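Local coordinates for protein probable D-tyrosyl-tRNA(Tyr) deacylase 1 (Homo sapiens, PDB 2OKV) that removes D-amino acids from mischarged tRNAs and glycine from mischarged tRNA(Ala) by hydrolysis, works as a homodimer, and may also take part in DNA replication, at residues B[76-81]-B[125-130]; B[11-14]-B[20-23]; B[83-86]-B[91-94]. All blocks are in the same frame, centred on the assembly; numbering follows the deposited sequence.

Contacts 1 and 2 belong to the body of the fold, whereas contact 3 lies farther out, in the loop from strand 73-78 to helix 99-116; all three are partly buried, but Asp92 and His94 of contact 3 are exposed. Contact 2 is a strand pair, dense in backbone hydrogen bonds, whose inner face packs against strand 73-78. Contact 1 begins on that same strand: Val77 CG2 lies 4.0 Å from Val13 CG2, and one backbone bond with a serine-phenylalanine touch joins the strand to a turn. Contact 3 has a single bridge and a water across it, and a histidine-carboxylate bond within 91-94. It meets contact 1 through Thr81 and Phe93. Contacts 1 and 3 both reach the second subunit; contact 2 does not.

Contact 1: residues B[76-81]-B[125-130]; sequences CVSQFT and GKFGAY
Cys76 O accepts the N-H of Gly125 at 3.1 Å, in the carbonyl plane and with a bent N-H...O angle of 144°, and this bond carries the parallel pairing of strands 73-78 and 122-124 one step beyond the second strand. The mixed sheet of the deacylase fold thus hands its edge over to a type I turn from Lys126 to Ala129, closed by Ala129 N bonding to Lys126 O at 3.0 Å. Glycine suits the junction because a CB here would point at Val77 and crowd its CG2; without one, Val77 CG2 sits 4.2 Å from Gly125 N. With CG1 anti to its backbone N, Val77 turns its other methyl, CG2, to the glycine, and its compact apolar branches also meet Val13. Cys76 packs its small side chain on helix 99-116. The second subunit lies close by: Val77 touches its Pro140, and Gln79 NE2 bonds to the carbonyl of that proline, part of the second subunit's Gly-cisPro motif, which fits into the active site of the monomer across the dimer and probably serves to reject L-amino acids. Farther along the turn, Phe127 has CG anti to its backbone N (chi1 -174°), which brings the ring back toward the strand end, where it meets the small Ser78 obliquely. Ser78 CB lies 3.7 Å from Phe127 CE1, and Ser78 OG approaches Phe127 CD1 to 3.3 Å.

Contact 2: residues B[11-14]-B[20-23]; sequences ASVT and ISAI
Ala11 and Ile23 face each other on the inner side of two nearly antiparallel strands (173°), with Ala11 CB 3.8 Å from Ile23 CG1. The isoleucine holds CG1 between its backbone N and carbonyl carbon (chi1 61°), which lays that branch against the small alanine; both side chains are buried and pack on Leu75 of strand 73-78, which suits apolar residues. Val13 and Ser21 point to the same face. There Ser21 OG comes within 3.9 Å of Val13 CB, and the hydroxyl, set beside apolar neighbours, is satisfied by a hydrogen bond with the carbonyl of Asp124. On the opposite, partly exposed face Ser12 and Ala22 bring their CB atoms to 3.9 Å, small groups suited to a non-hydrogen-bonded pair whose CA atoms are just 4.0 Å apart. Backbone bonds on either side of that pair join Ala11 with Ile23 in both directions and Val13 N to Ser21 O. Near the turn Val13 CG1 and Ile20 CB meet at 4.1 Å, the two branched side chains crossing obliquely. Here Val13 O receives two N-H groups, from Ile20 N at 2.8 Å and weakly from Ser21 N at 3.5 Å. Two residues thus face one, a classic beta bulge in the hairpin of strands 10-15 and 18-23.

Contact 3: residues B[83-86]-B[91-94]; sequences QCVL and PDFH
Val85 and Asp92 form one antiparallel, hydrogen-bonded bridge in the long loop between strand 73-78 and helix 99-116, and next to it Asp92 and His94 close an Asx turn. Val85 N points almost straight at Asp92 O (3.1 Å, 174°), while the return bond from Asp92 N to Val85 O is weak. The more buried side is apolar. Cys84 carries its sulfur anti to the backbone N, which sends SG over to Pro91 CB at 3.8 Å, while Cys84 CB rests 4.0 Å from Phe93 CE2. Trp63 of the second subunit packs on both Pro91 and Phe93, and the Phe93 ring also meets Phe80 edge-to-face, so a rigid proline and a broad aromatic suit this subunit boundary. The other side is more polar and holds a water, which donates to both Gln83 O and Asp92 O, giving the latter a second donor beside Val85 N. Asp92 and His94 are exposed, as befits polar groups. Val85 CG1 lies against them, 3.6 Å from His94 CE1, with the Val85 and His94 side chains crossing at about a right angle. Two donors hold the carboxylate from opposite faces of its plane: His94 N and His94 ND1, each 3.0 Å from Asp92 OD2, the latter bond lying in the imidazole plane.

Contact 1: residues B[76-81]-B[125-130]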
loop_
_atom_site.group_PDB
_atom_site.type_symbol
_atom_site.label_atom_id
_atom_site.label_comp_id
_atom_site.label_asym_id
_atom_site.label_seq_id
_atom_site.Cartn_x
_atom_site.Cartn_y
_atom_site.Cartn_z
ATOM N N CYS B 76 -7.375 7.971 6.978
ATOM C CA CYS B 76 -8.090 7.113 6.010
ATOM C C CYS B 76 -8.294 7.841 4.701
ATOM O O CYS B 76 -8.696 9.018 4.668
ATOM C CB CYS B 76 -9.475 6.654 6.503
ATOM S SG CYS B 76 -9.494 5.972 8.108
ATOM N N VAL B 77 -8.050 7.133 3.609
ATOM C CA VAL B 77 -8.320 7.688 2.286
ATOM C C VAL B 77 -9.051 6.632 1.474
ATOM O O VAL B 77 -8.672 5.464 1.492
ATOM C CB VAL B 77 -7.020 8.125 1.575
ATOM C CG1 VAL B 77 -7.330 8.710 0.192
ATOM C CG2 VAL B 77 -6.283 9.153 2.415
ATOM N N SER B 78 -10.107 7.049 0.781
ATOM C CA SER B 78 -10.883 6.159 -0.080
ATOM C C SER B 78 -10.074 5.825 -1.327
ATOM O O SER B 78 -9.497 6.716 -1.949
ATOM C CB SER B 78 -12.187 6.847 -0.478
ATOM O OG SER B 78 -11.898 8.235 -0.664
ATOM N N GLN B 79 -10.055 4.542 -1.693
ATOM C CA GLN B 79 -9.174 4.024 -2.745
ATOM C C GLN B 79 -9.848 2.873 -3.499
ATOM O O GLN B 79 -9.596 1.696 -3.201
ATOM C CB GLN B 79 -7.860 3.518 -2.109
ATOM C CG GLN B 79 -6.806 2.972 -3.091
ATOM C CD GLN B 79 -6.046 4.068 -3.825
ATOM O OE1 GLN B 79 -4.925 4.384 -3.459
ATOM N NE2 GLN B 79 -6.662 4.660 -4.848
ATOM N N PHE B 80 -10.690 3.211 -4.469
ATOM C CA PHE B 80 -11.421 2.210 -5.252
ATOM C C PHE B 80 -10.528 1.292 -6.091
ATOM O O PHE B 80 -10.982 0.234 -6.512
ATOM C CB PHE B 80 -12.484 2.882 -6.152
ATOM C CG PHE B 80 -11.908 3.611 -7.350
ATOM C CD1 PHE B 80 -11.656 2.933 -8.545
ATOM C CD2 PHE B 80 -11.618 4.973 -7.282
ATOM C CE1 PHE B 80 -11.118 3.591 -9.648
ATOM C CE2 PHE B 80 -11.082 5.644 -8.377
ATOM C CZ PHE B 80 -10.831 4.955 -9.569
ATOM N N THR B 81 -9.272 1.684 -6.340
ATOM C CA THR B 81 -8.362 0.881 -7.194
ATOM C C THR B 81 -8.006 -0.483 -6.606
ATOM O O THR B 81 -7.597 -1.404 -7.336
ATOM C CB THR B 81 -7.049 1.634 -7.564
ATOM O OG1 THR B 81 -6.367 2.037 -6.378
ATOM C CG2 THR B 81 -7.353 2.878 -8.398
ATOM N N GLY B 125 -8.917 12.033 3.835
ATOM C CA GLY B 125 -8.610 12.776 2.623
ATOM C C GLY B 125 -9.839 13.569 2.225
ATOM O O GLY B 125 -10.680 13.901 3.072
ATOM N N LYS B 126 -9.958 13.859 0.929
ATOM C CA LYS B 126 -11.148 14.505 0.377
ATOM C C LYS B 126 -11.714 13.579 -0.699
ATOM O O LYS B 126 -11.169 13.490 -1.800
ATOM C CB LYS B 126 -10.819 15.901 -0.191
ATOM C CG LYS B 126 -12.053 16.661 -0.702
ATOM C CD LYS B 126 -11.869 18.201 -0.843
ATOM C CE LYS B 126 -10.573 18.608 -1.553
ATOM N NZ LYS B 126 -10.455 20.110 -1.764
ATOM N N PHE B 127 -12.803 12.888 -0.356
ATOM C CA PHE B 127 -13.365 11.800 -1.184
ATOM C C PHE B 127 -13.311 11.940 -2.725
ATOM O O PHE B 127 -12.880 11.027 -3.408
ATOM C CB PHE B 127 -14.795 11.439 -0.752
ATOM C CG PHE B 127 -15.345 10.236 -1.470
ATOM C CD1 PHE B 127 -15.138 8.955 -0.961
ATOM C CD2 PHE B 127 -16.038 10.381 -2.670
ATOM C CE1 PHE B 127 -15.609 7.837 -1.628
ATOM C CE2 PHE B 127 -16.527 9.261 -3.351
ATOM C CZ PHE B 127 -16.314 7.987 -2.826
ATOM N N GLY B 128 -13.744 13.036 -3.292
ATOM C CA GLY B 128 -13.774 13.048 -4.773
ATOM C C GLY B 128 -12.497 13.485 -5.488
ATOM O O GLY B 128 -12.414 13.443 -6.729
ATOM N N ALA B 129 -11.505 13.899 -4.707
ATOM C CA ALA B 129 -10.493 14.830 -5.199
ATOM C C ALA B 129 -9.239 14.141 -5.683
ATOM O O ALA B 129 -8.954 13.013 -5.312
ATOM C CB ALA B 129 -10.147 15.849 -4.108
ATOM N N TYR B 130 -8.489 14.839 -6.517
ATOM C CA TYR B 130 -7.184 14.368 -6.929
ATOM C C TYR B 130 -6.189 14.785 -5.848
ATOM O O TYR B 130 -5.852 15.966 -5.708
ATOM C CB TYR B 130 -6.839 14.935 -8.302
ATOM C CG TYR B 130 -5.481 14.578 -8.852
ATOM C CD1 TYR B 130 -4.835 13.393 -8.494
ATOM C CD2 TYR B 130 -4.856 15.411 -9.776
ATOM C CE1 TYR B 130 -3.595 13.066 -9.012
ATOM C CE2 TYR B 130 -3.600 15.091 -10.299
ATOM C CZ TYR B 130 -2.989 13.912 -9.917
ATOM O OH TYR B 130 -1.759 13.596 -10.432
#

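Contact 2: residues B[11-14]-B[20-23]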
loop_
_atom_site.group_PDB
_atom_site.type_symbol
_atom_site.label_atom_id
_atom_site.label_comp_id
_atom_site.label_asym_id
_atom_site.label_seq_id
_atom_site.Cartn_x
_atom_site.Cartn_y
_atom_site.Cartn_z
ATOM N N ALA B 11 1.924 11.367 8.054
ATOM C CA ALA B 11 1.228 11.228 6.782
ATOM C C ALA B 11 0.385 12.460 6.575
ATOM O O ALA B 11 -0.014 13.101 7.540
ATOM C CB ALA B 11 0.361 9.985 6.791
ATOM N N SER B 12 0.118 12.805 5.321
ATOM C CA SER B 12 -0.741 13.951 5.048
ATOM C C SER B 12 -1.365 13.854 3.675
ATOM O O SER B 12 -0.925 13.071 2.833
ATOM C CB SER B 12 0.042 15.260 5.167
ATOM O OG SER B 12 1.127 15.270 4.268
ATOM N N VAL B 13 -2.413 14.639 3.479
ATOM C CA VAL B 13 -3.103 14.715 2.203
ATOM C C VAL B 13 -3.074 16.156 1.767
ATOM O O VAL B 13 -3.402 17.066 2.557
ATOM C CB VAL B 13 -4.565 14.220 2.327
ATOM C CG1 VAL B 13 -5.383 14.537 1.070
ATOM C CG2 VAL B 13 -4.598 12.722 2.655
ATOM N N THR B 14 -2.664 16.349 0.513
ATOM C CA THR B 14 -2.727 17.641 -0.175
ATOM C C THR B 14 -3.664 17.535 -1.389
ATOM O O THR B 14 -3.737 16.486 -2.030
ATOM C CB THR B 14 -1.307 18.052 -0.654
ATOM O OG1 THR B 14 -0.509 18.416 0.482
ATOM C CG2 THR B 14 -1.371 19.218 -1.528
ATOM N N ILE B 20 -4.795 19.345 3.351
ATOM C CA ILE B 20 -6.152 19.019 3.815
ATOM C C ILE B 20 -6.126 18.424 5.243
ATOM O O ILE B 20 -6.935 18.780 6.105
ATOM C CB ILE B 20 -6.833 17.972 2.860
ATOM C CG1 ILE B 20 -6.992 18.513 1.425
ATOM C CG2 ILE B 20 -8.173 17.505 3.410
ATOM C CD1 ILE B 20 -7.705 19.851 1.282
ATOM N N SER B 21 -5.219 17.488 5.472
ATOM C CA SER B 21 -5.108 16.862 6.779
ATOM C C SER B 21 -3.712 16.308 6.949
ATOM O O SER B 21 -2.974 16.149 5.971
ATOM C CB SER B 21 -6.161 15.757 6.919
ATOM O OG SER B 21 -5.963 14.743 5.957
ATOM N N ALA B 22 -3.346 16.025 8.194
ATOM C CA ALA B 22 -2.031 15.506 8.509
ATOM C C ALA B 22 -2.100 14.773 9.838
ATOM O O ALA B 22 -2.825 15.204 10.747
ATOM C CB ALA B 22 -1.031 16.636 8.600
ATOM N N ILE B 23 -1.340 13.680 9.941
ATOM C CA ILE B 23 -1.195 12.948 11.195
ATOM C C ILE B 23 0.288 12.765 11.529
ATOM O O ILE B 23 1.147 12.857 10.646
ATOM C CB ILE B 23 -1.912 11.542 11.196
ATOM C CG1 ILE B 23 -1.346 10.597 10.122
ATOM C CG2 ILE B 23 -3.436 11.682 11.069
ATOM C CD1 ILE B 23 -1.536 9.112 10.468
#

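Contact 3: residues B[83-86]-B[91-94]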
loop_
_atom_site.group_PDB
_atom_site.type_symbol
_atom_site.label_atom_id
_atom_site.label_comp_id
_atom_site.label_asym_id
_atom_site.label_seq_id
_atom_site.Cartn_x
_atom_site.Cartn_y
_atom_site.Cartn_z
ATOM N N GLN B 83 -10.096 -2.510 -5.525
ATOM C CA GLN B 83 -11.127 -3.405 -6.075
ATOM C C GLN B 83 -10.931 -3.631 -7.581
ATOM O O GLN B 83 -11.861 -3.488 -8.377
ATOM C CB GLN B 83 -12.526 -2.842 -5.786
ATOM C CG GLN B 83 -12.892 -2.789 -4.301
ATOM C CD GLN B 83 -12.964 -4.174 -3.662
ATOM O OE1 GLN B 83 -12.675 -4.339 -2.478
ATOM N NE2 GLN B 83 -13.358 -5.170 -4.444
ATOM N N CYS B 84 -9.710 -3.994 -7.956
ATOM C CA CYS B 84 -9.319 -4.120 -9.351
ATOM C C CYS B 84 -9.253 -5.581 -9.791
ATOM O O CYS B 84 -8.781 -6.445 -9.042
ATOM C CB CYS B 84 -7.955 -3.446 -9.557
ATOM S SG CYS B 84 -7.016 -4.004 -10.990
ATOM N N VAL B 85 -9.727 -5.845 -11.008
ATOM C CA VAL B 85 -9.550 -7.146 -11.642
ATOM C C VAL B 85 -8.540 -7.020 -12.792
ATOM O O VAL B 85 -8.643 -6.115 -13.627
ATOM C CB VAL B 85 -10.904 -7.784 -12.100
ATOM C CG1 VAL B 85 -11.742 -6.806 -12.914
ATOM C CG2 VAL B 85 -10.670 -9.076 -12.881
ATOM N N LEU B 86 -7.572 -7.936 -12.814
ATOM C CA LEU B 86 -6.436 -7.853 -13.721
ATOM C C LEU B 86 -6.467 -8.816 -14.891
ATOM O O LEU B 86 -5.533 -9.605 -15.074
ATOM N N PRO B 91 -6.432 -2.227 -15.746
ATOM C CA PRO B 91 -7.369 -2.438 -14.648
ATOM C C PRO B 91 -8.826 -2.263 -15.086
ATOM O O PRO B 91 -9.130 -1.425 -15.946
ATOM C CB PRO B 91 -6.983 -1.349 -13.640
ATOM C CG PRO B 91 -5.640 -0.850 -14.075
ATOM C CD PRO B 91 -5.631 -1.008 -15.550
ATOM N N ASP B 92 -9.703 -3.082 -14.514
ATOM C CA ASP B 92 -11.145 -2.920 -14.652
ATOM C C ASP B 92 -11.707 -2.819 -13.233
ATOM O O ASP B 92 -11.296 -3.571 -12.344
ATOM C CB ASP B 92 -11.753 -4.097 -15.421
ATOM C CG ASP B 92 -13.250 -3.957 -15.633
ATOM O OD1 ASP B 92 -13.676 -3.762 -16.791
ATOM O OD2 ASP B 92 -14.005 -4.040 -14.642
ATOM N N PHE B 93 -12.634 -1.888 -13.021
ATOM C CA PHE B 93 -13.088 -1.568 -11.664
ATOM C C PHE B 93 -14.552 -1.904 -11.393
ATOM O O PHE B 93 -15.165 -1.316 -10.499
ATOM C CB PHE B 93 -12.794 -0.096 -11.332
ATOM C CG PHE B 93 -11.353 0.283 -11.512
ATOM C CD1 PHE B 93 -10.943 0.983 -12.648
ATOM C CD2 PHE B 93 -10.398 -0.084 -10.565
ATOM C CE1 PHE B 93 -9.607 1.324 -12.829
ATOM C CE2 PHE B 93 -9.053 0.250 -10.743
ATOM C CZ PHE B 93 -8.661 0.958 -11.883
ATOM N N HIS B 94 -15.094 -2.866 -12.142
ATOM C CA HIS B 94 -16.514 -3.230 -12.055
ATOM C C HIS B 94 -16.942 -3.733 -10.675
ATOM O O HIS B 94 -18.130 -3.702 -10.345
ATOM C CB HIS B 94 -16.879 -4.277 -13.116
ATOM C CG HIS B 94 -16.507 -5.678 -12.736
ATOM N ND1 HIS B 94 -15.318 -6.265 -13.119
ATOM C CD2 HIS B 94 -17.162 -6.607 -11.998
ATOM C CE1 HIS B 94 -15.259 -7.494 -12.636
ATOM N NE2 HIS B 94 -16.367 -7.727 -11.955
HETATM O O HOH W 1 -13.074 -4.658 -10.473
#